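PDB 3BJN: transcriptional regulator, putative from Vibrio cholerae O1 biovar eltor str. N16961, which probably acts as an IclR-family DNA-binding transcription factor, represented here by its C-terminal domain alone, the part that in this family typically senses small effector molecules. Local coordinates for residues Q9-L12 / D13-A17; P127-G131 / S132-G136; A142-H145 / R146-N150; N150-R153 / I154-V158. One frame throughout, in Å; residues are numbered along the deposited sequence.

Contact 1 (Q9-L12 / D13-A17); sequences QHNL and DAVEA
The N-H of Val15 reaches back to Asn11 O at 2.9 Å and that of Glu16 to Leu12 O at 2.8 Å, both nearly straight, and these bonds close the first turn of helix 12-26. Asn11 stands at the N-cap position and is the third residue of a type I beta turn running from Gln9 to Leu12. Asparagine is common at helix starts because its OD1 can accept from a backbone N-H of the first turn, yet here the side chain makes no such bond. Its OD1 instead accepts from Gln9 NE2 at 3.1 Å, the acceptor lying close to the amide plane of Gln9, which ties the turn to itself. Asn11 adopts chi1 67°, with CG between the backbone N and the carbonyl carbon, and this turns the flat amide onto the CG2 methyl of Val15, 3.7 Å from Asn11 OD1. A water bridges His10 O, to which it donates, and Asp13 N, from which it accepts, and so serves an N-H of the first turn. Val15, small, branched and buried, suits the inner side of the helix, where it packs on Tyr32 and Ser44 of the neighbouring strands and on Leu165 at the chain end. Leu12 and Glu16, one turn apart, both touch Ser44. The Glu16 chain runs extended beyond CG, bringing its OE2 to 3.7 Å from Leu12 CG.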
loop_
_atom_site.group_PDB
_atom_site.type_symbol
_atom_site.label_atom_id
_atom_site.label_comp_id
_atom_site.label_asym_id
_atom_site.label_seq_id
_atom_site.Cartn_x
_atom_site.Cartn_y
_atom_site.Cartn_z
ATOM N N GLN A 9 11.559 -11.994 -5.707
ATOM C CA GLN A 9 11.665 -10.804 -4.871
ATOM C C GLN A 9 13.074 -10.713 -4.299
ATOM O O GLN A 9 13.396 -11.359 -3.280
ATOM C CB GLN A 9 10.627 -10.824 -3.751
ATOM C CG GLN A 9 10.481 -9.462 -3.057
ATOM C CD GLN A 9 9.969 -8.395 -4.014
ATOM O OE1 GLN A 9 8.979 -8.611 -4.707
ATOM N NE2 GLN A 9 10.649 -7.251 -4.068
ATOM N N HIS A 10 13.911 -9.907 -4.958
ATOM C CA HIS A 10 15.343 -9.811 -4.625
ATOM C C HIS A 10 15.617 -9.540 -3.149
ATOM O O HIS A 10 16.534 -10.132 -2.569
ATOM C CB HIS A 10 16.055 -8.763 -5.516
ATOM N N ASN A 11 14.802 -8.679 -2.533
ATOM C CA ASN A 11 15.102 -8.227 -1.188
ATOM C C ASN A 11 14.086 -8.669 -0.139
ATOM O O ASN A 11 13.839 -7.934 0.822
ATOM C CB ASN A 11 15.212 -6.702 -1.169
ATOM C CG ASN A 11 13.877 -6.018 -1.442
ATOM O OD1 ASN A 11 12.941 -6.601 -2.040
ATOM N ND2 ASN A 11 13.769 -4.778 -0.991
ATOM N N LEU A 12 13.519 -9.861 -0.312
ATOM C CA LEU A 12 12.532 -10.384 0.647
ATOM C C LEU A 12 13.038 -10.455 2.093
ATOM O O LEU A 12 12.281 -10.155 3.021
ATOM C CB LEU A 12 12.020 -11.753 0.200
ATOM C CG LEU A 12 10.785 -12.351 0.868
ATOM C CD1 LEU A 12 9.530 -11.457 0.708
ATOM C CD2 LEU A 12 10.548 -13.736 0.268
ATOM N N ASP A 13 14.295 -10.832 2.317
ATOM C CA ASP A 13 14.804 -10.831 3.702
ATOM C C ASP A 13 14.682 -9.442 4.338
ATOM O O ASP A 13 14.238 -9.304 5.493
ATOM C CB ASP A 13 16.268 -11.285 3.775
ATOM C CG ASP A 13 16.458 -12.760 3.415
ATOM O OD1 ASP A 13 15.460 -13.495 3.258
ATOM O OD2 ASP A 13 17.626 -13.186 3.275
ATOM N N ALA A 14 15.048 -8.418 3.565
ATOM C CA ALA A 14 15.020 -7.036 4.057
ATOM C C ALA A 14 13.561 -6.604 4.286
ATOM O O ALA A 14 13.221 -5.961 5.307
ATOM C CB ALA A 14 15.712 -6.102 3.061
ATOM N N VAL A 15 12.714 -6.961 3.332
ATOM C CA VAL A 15 11.269 -6.681 3.463
ATOM C C VAL A 15 10.684 -7.331 4.726
ATOM O O VAL A 15 9.955 -6.687 5.489
ATOM C CB VAL A 15 10.488 -7.167 2.204
ATOM C CG1 VAL A 15 8.982 -7.111 2.450
ATOM C CG2 VAL A 15 10.872 -6.352 0.978
ATOM N N GLU A 16 10.990 -8.616 4.932
ATOM C CA GLU A 16 10.485 -9.312 6.133
ATOM C C GLU A 16 10.895 -8.621 7.432
ATOM O O GLU A 16 10.083 -8.488 8.342
ATOM C CB GLU A 16 10.895 -10.793 6.122
ATOM C CG GLU A 16 10.159 -11.570 5.046
ATOM C CD GLU A 16 10.599 -13.006 4.908
ATOM O OE1 GLU A 16 11.610 -13.409 5.523
ATOM O OE2 GLU A 16 9.939 -13.743 4.140
ATOM N N ALA A 17 12.145 -8.188 7.518
ATOM C CA ALA A 17 12.657 -7.482 8.702
ATOM C C ALA A 17 11.921 -6.162 8.936
ATOM O O ALA A 17 11.542 -5.854 10.061
ATOM C CB ALA A 17 14.171 -7.241 8.562
HETATM O O HOH W 1 16.366 -11.518 0.170
#

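Contact 2 (P127-G131 / S132-G136); sequences PVMKG and SKLIG
Val128 O is gripped by two successive N-H groups, Ile135 N at 2.9 Å and Gly136 N at 3.3 Å; the first arrives nearly along the C=O direction, the second more bent. One residue on strand 127-130 thus faces two on strand 133-136. Val128 N completes the pairing with a bond to Gly136 O of 2.8 Å, almost straight at its hydrogen (177°) although it meets the oxygen from above the carbonyl plane. Nearer the turn, Lys130 and Lys133 form a hydrogen-bonded pair, each N-H donating to the other's carbonyl. Between these pairs Met129, present as selenomethionine, lies opposite Leu134. Bends at chi2 and chi3 fold the Met129 chain over the partner strand, setting its SE 4.0 Å from Leu134 CD1 and the terminal CE against Ser132 O. The same CD1 of Leu134 touches Pro127 CB at 3.7 Å, and both residues continue onto helix 67-76, where Tyr76 meets each. Apolar side chains suit this helix-covered face. Ile135 has CG1 between its backbone N and carbonyl carbon (chi1 63°), a position that lays this branch 3.7 Å from Val128 CG1 and places CD1 beside Lys130 CB. The long lysine chains extend from the exposed tip, as suits charged ends. Gly131, with positive phi, takes the turn position that a side chain would strain. A type II' turn joining antiparallel strands, followed by a classic beta bulge, marks this as the tight end of beta hairpin 121-130/133-143.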
loop_
_atom_site.group_PDB
_atom_site.type_symbol
_atom_site.label_atom_id
_atom_site.label_comp_id
_atom_site.label_asym_id
_atom_site.label_seq_id
_atom_site.Cartn_x
_atom_site.Cartn_y
_atom_site.Cartn_z
ATOM N N PRO A 127 5.255 4.533 -0.722
ATOM C CA PRO A 127 5.893 3.849 -1.858
ATOM C C PRO A 127 7.300 3.371 -1.512
ATOM O O PRO A 127 8.011 4.017 -0.722
ATOM C CB PRO A 127 5.999 4.953 -2.916
ATOM C CG PRO A 127 6.156 6.239 -2.091
ATOM C CD PRO A 127 5.312 6.017 -0.870
ATOM N N VAL A 128 7.688 2.254 -2.120
ATOM C CA VAL A 128 9.074 1.785 -2.050
ATOM C C VAL A 128 9.645 2.055 -3.420
ATOM O O VAL A 128 9.115 1.582 -4.424
ATOM C CB VAL A 128 9.146 0.293 -1.708
ATOM C CG1 VAL A 128 10.566 -0.225 -1.802
ATOM C CG2 VAL A 128 8.582 0.044 -0.306
HETATM N N MSE A 129 10.714 2.846 -3.431
HETATM C CA MSE A 129 11.332 3.353 -4.640
HETATM C C MSE A 129 12.747 2.815 -4.762
HETATM O O MSE A 129 13.459 2.717 -3.757
HETATM C CB MSE A 129 11.420 4.895 -4.596
HETATM C CG MSE A 129 10.139 5.634 -4.237
HETATM SE SE MSE A 129 8.898 5.528 -5.736
HETATM C CE MSE A 129 9.869 6.520 -7.133
ATOM N N LYS A 130 13.151 2.496 -5.991
ATOM C CA LYS A 130 14.559 2.257 -6.312
ATOM C C LYS A 130 14.901 3.332 -7.315
ATOM O O LYS A 130 14.505 3.256 -8.479
ATOM C CB LYS A 130 14.789 0.857 -6.889
ATOM C CG LYS A 130 16.277 0.543 -7.200
ATOM C CD LYS A 130 16.402 -0.817 -7.865
ATOM C CE LYS A 130 17.730 -0.993 -8.598
ATOM N NZ LYS A 130 17.610 -2.088 -9.614
ATOM N N GLY A 131 15.591 4.359 -6.827
ATOM C CA GLY A 131 15.815 5.573 -7.591
ATOM C C GLY A 131 14.486 6.237 -7.898
ATOM O O GLY A 131 13.677 6.467 -6.999
ATOM N N SER A 132 14.265 6.534 -9.177
ATOM C CA SER A 132 13.001 7.128 -9.606
ATOM C C SER A 132 11.931 6.084 -9.975
ATOM O O SER A 132 10.830 6.446 -10.404
ATOM C CB SER A 132 13.225 8.108 -10.768
ATOM O OG SER A 132 13.677 7.425 -11.923
ATOM N N LYS A 133 12.246 4.797 -9.806
ATOM C CA LYS A 133 11.296 3.741 -10.165
ATOM C C LYS A 133 10.515 3.244 -8.971
ATOM O O LYS A 133 11.087 2.871 -7.946
ATOM C CB LYS A 133 11.991 2.549 -10.816
ATOM C CG LYS A 133 11.046 1.418 -11.145
ATOM C CD LYS A 133 11.714 0.299 -11.938
ATOM C CE LYS A 133 10.923 -1.001 -11.768
ATOM N NZ LYS A 133 11.512 -2.115 -12.557
ATOM N N LEU A 134 9.197 3.215 -9.125
ATOM C CA LEU A 134 8.343 2.616 -8.117
ATOM C C LEU A 134 8.458 1.102 -8.209
ATOM O O LEU A 134 8.213 0.508 -9.279
ATOM C CB LEU A 134 6.879 3.008 -8.347
ATOM C CG LEU A 134 5.989 2.199 -7.382
ATOM C CD1 LEU A 134 5.867 2.886 -6.018
ATOM C CD2 LEU A 134 4.662 1.868 -7.995
ATOM N N ILE A 135 8.806 0.469 -7.094
ATOM C CA ILE A 135 8.896 -0.983 -7.079
ATOM C C ILE A 135 7.817 -1.674 -6.237
ATOM O O ILE A 135 7.458 -2.815 -6.504
ATOM C CB ILE A 135 10.324 -1.507 -6.756
ATOM C CG1 ILE A 135 10.758 -1.106 -5.364
ATOM C CG2 ILE A 135 11.346 -1.101 -7.908
ATOM C CD1 ILE A 135 12.158 -1.585 -4.937
ATOM N N GLY A 136 7.278 -0.968 -5.252
ATOM C CA GLY A 136 6.245 -1.550 -4.409
ATOM C C GLY A 136 5.701 -0.556 -3.409
ATOM O O GLY A 136 5.842 0.668 -3.569
#

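Contact 3 (A142-H145 / R146-N150); sequences APAH and RVESN
Pro143 CG rests over the centre of the Arg146 guanidinium, 3.3 Å above its plane, with the neighbouring CD closest to NH1. The proline ring gives the flat group a rigid apolar surface, while Arg146 NH1 forms a salt bridge to Glu28 beyond the two segments. A bend at chi3 (-61°) brings the arginine back over the proline. On one face of the His145 ring, offset toward its rim, sits a water that donates to His145 O and is hydrogen-bonded to Ser149 OG. A second water donates both to His145 O and to Glu148 OE1, so that this carbonyl is tied by water to two polar side chains of the next turn. Here strand 133-143 passes directly into helix 144-163, with Pro143 at the N-cap position; at this place the helix asks for no N-H from the residue, and proline has none to offer. Pro143 O accepts twice, from Val147 N at 3.0 Å in the carbonyl plane and from Arg146 N at 2.9 Å well above it, the latter less straight. Glu148 N follows with a bond to Ala144 O. On the buried side Val147 CG2 packs against Ala142 CB at 3.5 Å, two small side chains fitting between helix and sheet, and Val147 continues onto Ser122 and Ile124. One turn on, Arg146 O accepts from Ser149 N and from Asn150 ND2, the latter at 2.9 Å with the oxygen close to the asparagine amide plane.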
loop_
_atom_site.group_PDB
_atom_site.type_symbol
_atom_site.label_atom_id
_atom_site.label_comp_id
_atom_site.label_asym_id
_atom_site.label_seq_id
_atom_site.Cartn_x
_atom_site.Cartn_y
_atom_site.Cartn_z
ATOM N N ALA A 142 -5.722 -1.841 9.039
ATOM C CA ALA A 142 -6.072 -1.812 10.440
ATOM C C ALA A 142 -7.517 -1.311 10.612
ATOM O O ALA A 142 -8.000 -0.524 9.791
ATOM C CB ALA A 142 -5.102 -0.892 11.184
ATOM N N PRO A 143 -8.208 -1.776 11.675
ATOM C CA PRO A 143 -9.589 -1.351 11.901
ATOM C C PRO A 143 -9.640 0.171 12.075
ATOM O O PRO A 143 -8.793 0.743 12.774
ATOM C CB PRO A 143 -9.979 -2.050 13.225
ATOM C CG PRO A 143 -8.685 -2.470 13.846
ATOM C CD PRO A 143 -7.697 -2.670 12.726
ATOM N N ALA A 144 -10.631 0.822 11.470
ATOM C CA ALA A 144 -10.791 2.248 11.666
ATOM C C ALA A 144 -10.820 2.596 13.168
ATOM O O ALA A 144 -10.349 3.664 13.564
ATOM C CB ALA A 144 -12.047 2.735 10.959
ATOM N N HIS A 145 -11.344 1.685 13.996
ATOM C CA HIS A 145 -11.472 1.922 15.457
ATOM C C HIS A 145 -10.091 2.258 16.054
ATOM O O HIS A 145 -9.966 3.156 16.923
ATOM C CB HIS A 145 -12.060 0.691 16.162
ATOM C CG HIS A 145 -12.193 0.879 17.633
ATOM N ND1 HIS A 145 -13.173 1.673 18.190
ATOM C CD2 HIS A 145 -11.453 0.408 18.663
ATOM C CE1 HIS A 145 -13.037 1.669 19.506
ATOM N NE2 HIS A 145 -11.989 0.921 19.813
ATOM N N ARG A 146 -9.064 1.546 15.586
ATOM C CA ARG A 146 -7.700 1.772 16.079
ATOM C C ARG A 146 -6.939 2.841 15.320
ATOM O O ARG A 146 -6.103 3.541 15.908
ATOM C CB ARG A 146 -6.900 0.464 16.116
ATOM C CG ARG A 146 -7.492 -0.514 17.103
ATOM C CD ARG A 146 -6.513 -1.572 17.543
ATOM N NE ARG A 146 -6.027 -2.398 16.448
ATOM C CZ ARG A 146 -6.547 -3.578 16.111
ATOM N NH1 ARG A 146 -6.008 -4.259 15.107
ATOM N NH2 ARG A 146 -7.608 -4.056 16.756
ATOM N N VAL A 147 -7.195 2.968 14.021
ATOM C CA VAL A 147 -6.504 3.985 13.224
ATOM C C VAL A 147 -6.879 5.379 13.702
ATOM O O VAL A 147 -6.022 6.267 13.734
ATOM C CB VAL A 147 -6.775 3.827 11.713
ATOM C CG1 VAL A 147 -6.144 4.983 10.926
ATOM C CG2 VAL A 147 -6.208 2.478 11.224
ATOM N N GLU A 148 -8.138 5.558 14.105
ATOM C CA GLU A 148 -8.607 6.841 14.629
ATOM C C GLU A 148 -7.832 7.329 15.850
ATOM O O GLU A 148 -7.752 8.532 16.098
ATOM C CB GLU A 148 -10.104 6.771 14.936
ATOM C CG GLU A 148 -10.910 6.777 13.670
ATOM C CD GLU A 148 -12.390 6.517 13.889
ATOM O OE1 GLU A 148 -12.853 6.486 15.062
ATOM O OE2 GLU A 148 -13.091 6.345 12.866
ATOM N N SER A 149 -7.238 6.408 16.596
ATOM C CA SER A 149 -6.499 6.767 17.799
ATOM C C SER A 149 -4.989 6.801 17.539
ATOM O O SER A 149 -4.206 7.203 18.438
ATOM C CB SER A 149 -6.770 5.718 18.892
ATOM O OG SER A 149 -8.121 5.805 19.344
ATOM N N ASN A 150 -4.576 6.355 16.355
ATOM C CA ASN A 150 -3.130 6.114 16.105
ATOM C C ASN A 150 -2.672 6.561 14.728
ATOM O O ASN A 150 -1.666 6.056 14.194
ATOM C CB ASN A 150 -2.787 4.631 16.290
ATOM C CG ASN A 150 -2.941 4.182 17.714
ATOM O OD1 ASN A 150 -2.071 4.437 18.537
ATOM N ND2 ASN A 150 -4.075 3.540 18.027
HETATM O O HOH W 2 -9.013 3.283 19.569
HETATM O O HOH W 3 -11.753 5.119 17.632
#

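Contact 4 (N150-R153 / I154-V158); sequences NKQR and IILHV
Arg153 holds its chain extended from CG to NE, with CG anti to the backbone N (chi1 170°), which carries the chain past His157, whose CD2 lies 3.8 Å from Arg153 CG. The guanidinium and imidazole planes stand 62° apart. A water in the plane of the imidazole, at its edge, lies 2.8 Å from His157 NE2 and takes a weak bond from Arg153 NE. The guanidinium has further anchors: NH2 donates in its own plane to Asn150 OD1 at 3.0 Å, and NH1 bonds to Gln25 O of helix 12-26. His157 ND1 is engaged by Gln160. A polar, hydrogen-bonding pair therefore suits the side facing that helix. On the exposed flank Gln152 bends at chi2 (78°), laying its amide against Leu156, with Gln152 NE2 3.8 Å from Leu156 CD1. Lys151 passes its aliphatic part by Ile155, CG to CD1 3.9 Å. Ile154 and Ile155, branched and buried, pack on Ile124 of the sheet. Four backbone bonds, from Ile154 N to Asn150 O through His157 N to Arg153 O, give the i to i+4 pattern of an amphipathic alpha helix, here helix 144-163 packed against the antiparallel sheet of the IclR C-terminal domain.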
loop_
_atom_site.group_PDB
_atom_site.type_symbol
_atom_site.label_atom_id
_atom_site.label_comp_id
_atom_site.label_asym_id
_atom_site.label_seq_id
_atom_site.Cartn_x
_atom_site.Cartn_y
_atom_site.Cartn_z
ATOM N N ASN A 150 -4.576 6.355 16.355
ATOM C CA ASN A 150 -3.130 6.114 16.105
ATOM C C ASN A 150 -2.672 6.561 14.728
ATOM O O ASN A 150 -1.666 6.056 14.194
ATOM C CB ASN A 150 -2.787 4.631 16.290
ATOM C CG ASN A 150 -2.941 4.182 17.714
ATOM O OD1 ASN A 150 -2.071 4.437 18.537
ATOM N ND2 ASN A 150 -4.075 3.540 18.027
ATOM N N LYS A 151 -3.403 7.505 14.134
ATOM C CA LYS A 151 -3.148 7.812 12.724
ATOM C C LYS A 151 -1.727 8.336 12.440
ATOM O O LYS A 151 -1.020 7.797 11.552
ATOM C CB LYS A 151 -4.219 8.784 12.220
ATOM C CG LYS A 151 -4.194 8.922 10.724
ATOM C CD LYS A 151 -5.302 9.852 10.256
ATOM C CE LYS A 151 -5.194 10.074 8.770
ATOM N NZ LYS A 151 -6.125 11.173 8.360
ATOM N N GLN A 152 -1.285 9.350 13.196
ATOM C CA GLN A 152 0.037 9.933 12.959
ATOM C C GLN A 152 1.132 8.899 13.250
ATOM O O GLN A 152 2.128 8.824 12.519
ATOM C CB GLN A 152 0.230 11.198 13.812
ATOM C CG GLN A 152 1.661 11.778 13.787
ATOM C CD GLN A 152 2.004 12.569 12.524
ATOM O OE1 GLN A 152 1.460 12.330 11.440
ATOM N NE2 GLN A 152 2.939 13.510 12.669
ATOM N N ARG A 153 0.932 8.102 14.297
ATOM C CA ARG A 153 1.880 7.035 14.627
ATOM C C ARG A 153 2.031 6.049 13.471
ATOM O O ARG A 153 3.139 5.712 13.077
ATOM C CB ARG A 153 1.368 6.290 15.868
ATOM C CG ARG A 153 2.089 4.994 16.224
ATOM C CD ARG A 153 1.303 4.323 17.329
ATOM N NE ARG A 153 1.972 3.157 17.928
ATOM C CZ ARG A 153 1.418 2.399 18.867
ATOM N NH1 ARG A 153 2.118 1.391 19.388
ATOM N NH2 ARG A 153 0.186 2.650 19.306
ATOM N N ILE A 154 0.920 5.583 12.929
ATOM C CA ILE A 154 0.983 4.640 11.802
ATOM C C ILE A 154 1.613 5.268 10.573
ATOM O O ILE A 154 2.481 4.668 9.948
ATOM C CB ILE A 154 -0.402 4.054 11.521
ATOM C CG1 ILE A 154 -0.828 3.219 12.755
ATOM C CG2 ILE A 154 -0.367 3.206 10.223
ATOM C CD1 ILE A 154 -2.336 2.845 12.745
ATOM N N ILE A 155 1.179 6.485 10.226
ATOM C CA ILE A 155 1.802 7.201 9.078
ATOM C C ILE A 155 3.338 7.274 9.228
ATOM O O ILE A 155 4.078 6.895 8.334
ATOM C CB ILE A 155 1.183 8.605 8.960
ATOM C CG1 ILE A 155 -0.281 8.494 8.511
ATOM C CG2 ILE A 155 2.040 9.527 8.018
ATOM C CD1 ILE A 155 -1.054 9.807 8.673
ATOM N N LEU A 156 3.815 7.739 10.384
ATOM C CA LEU A 156 5.266 7.893 10.557
ATOM C C LEU A 156 5.981 6.536 10.440
ATOM O O LEU A 156 7.012 6.429 9.768
ATOM C CB LEU A 156 5.603 8.618 11.863
ATOM C CG LEU A 156 5.211 10.103 11.819
ATOM C CD1 LEU A 156 5.412 10.656 13.216
ATOM C CD2 LEU A 156 6.002 10.936 10.774
ATOM N N HIS A 157 5.434 5.484 11.060
ATOM C CA HIS A 157 6.099 4.194 11.005
ATOM C C HIS A 157 6.057 3.559 9.602
ATOM O O HIS A 157 7.012 2.896 9.175
ATOM C CB HIS A 157 5.494 3.227 12.042
ATOM C CG HIS A 157 5.933 3.493 13.455
ATOM N ND1 HIS A 157 7.258 3.689 13.808
ATOM C CD2 HIS A 157 5.217 3.551 14.603
ATOM C CE1 HIS A 157 7.326 3.877 15.128
ATOM N NE2 HIS A 157 6.109 3.754 15.631
ATOM N N VAL A 158 4.979 3.813 8.870
ATOM C CA VAL A 158 4.861 3.308 7.489
ATOM C C VAL A 158 5.864 4.021 6.577
ATOM O O VAL A 158 6.577 3.388 5.800
ATOM C CB VAL A 158 3.393 3.456 7.005
ATOM C CG1 VAL A 158 3.270 3.349 5.464
ATOM C CG2 VAL A 158 2.523 2.404 7.685
HETATM O O HOH W 4 4.837 3.881 18.086
#

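How the contacts relate
Contacts 3 and 4 are consecutive on helix 144-163, share Asn150 and touch where Val147 CG2 meets Ile154 CD1 at 4.2 Å; both pack apolar branches on the sheet, while their arginines are held by other parts of the chain, Glu28 in contact 3 and helix 12-26 in contact 4. Contact 2 belongs to the hairpin whose second strand leads into that helix, yet lies across the chain's centre from contact 3, their centres about 27 Å apart. Contacts 2, 3 and 4 are partly buried; contact 1, opening helix 12-26, is a surface contact. Helix-start chemistry differs: contact 1 uses an asparagine amide turned to a glutamine, contact 3 a proline ring lying over an arginine guanidinium. Contact 2 relies on cross-strand backbone bonds.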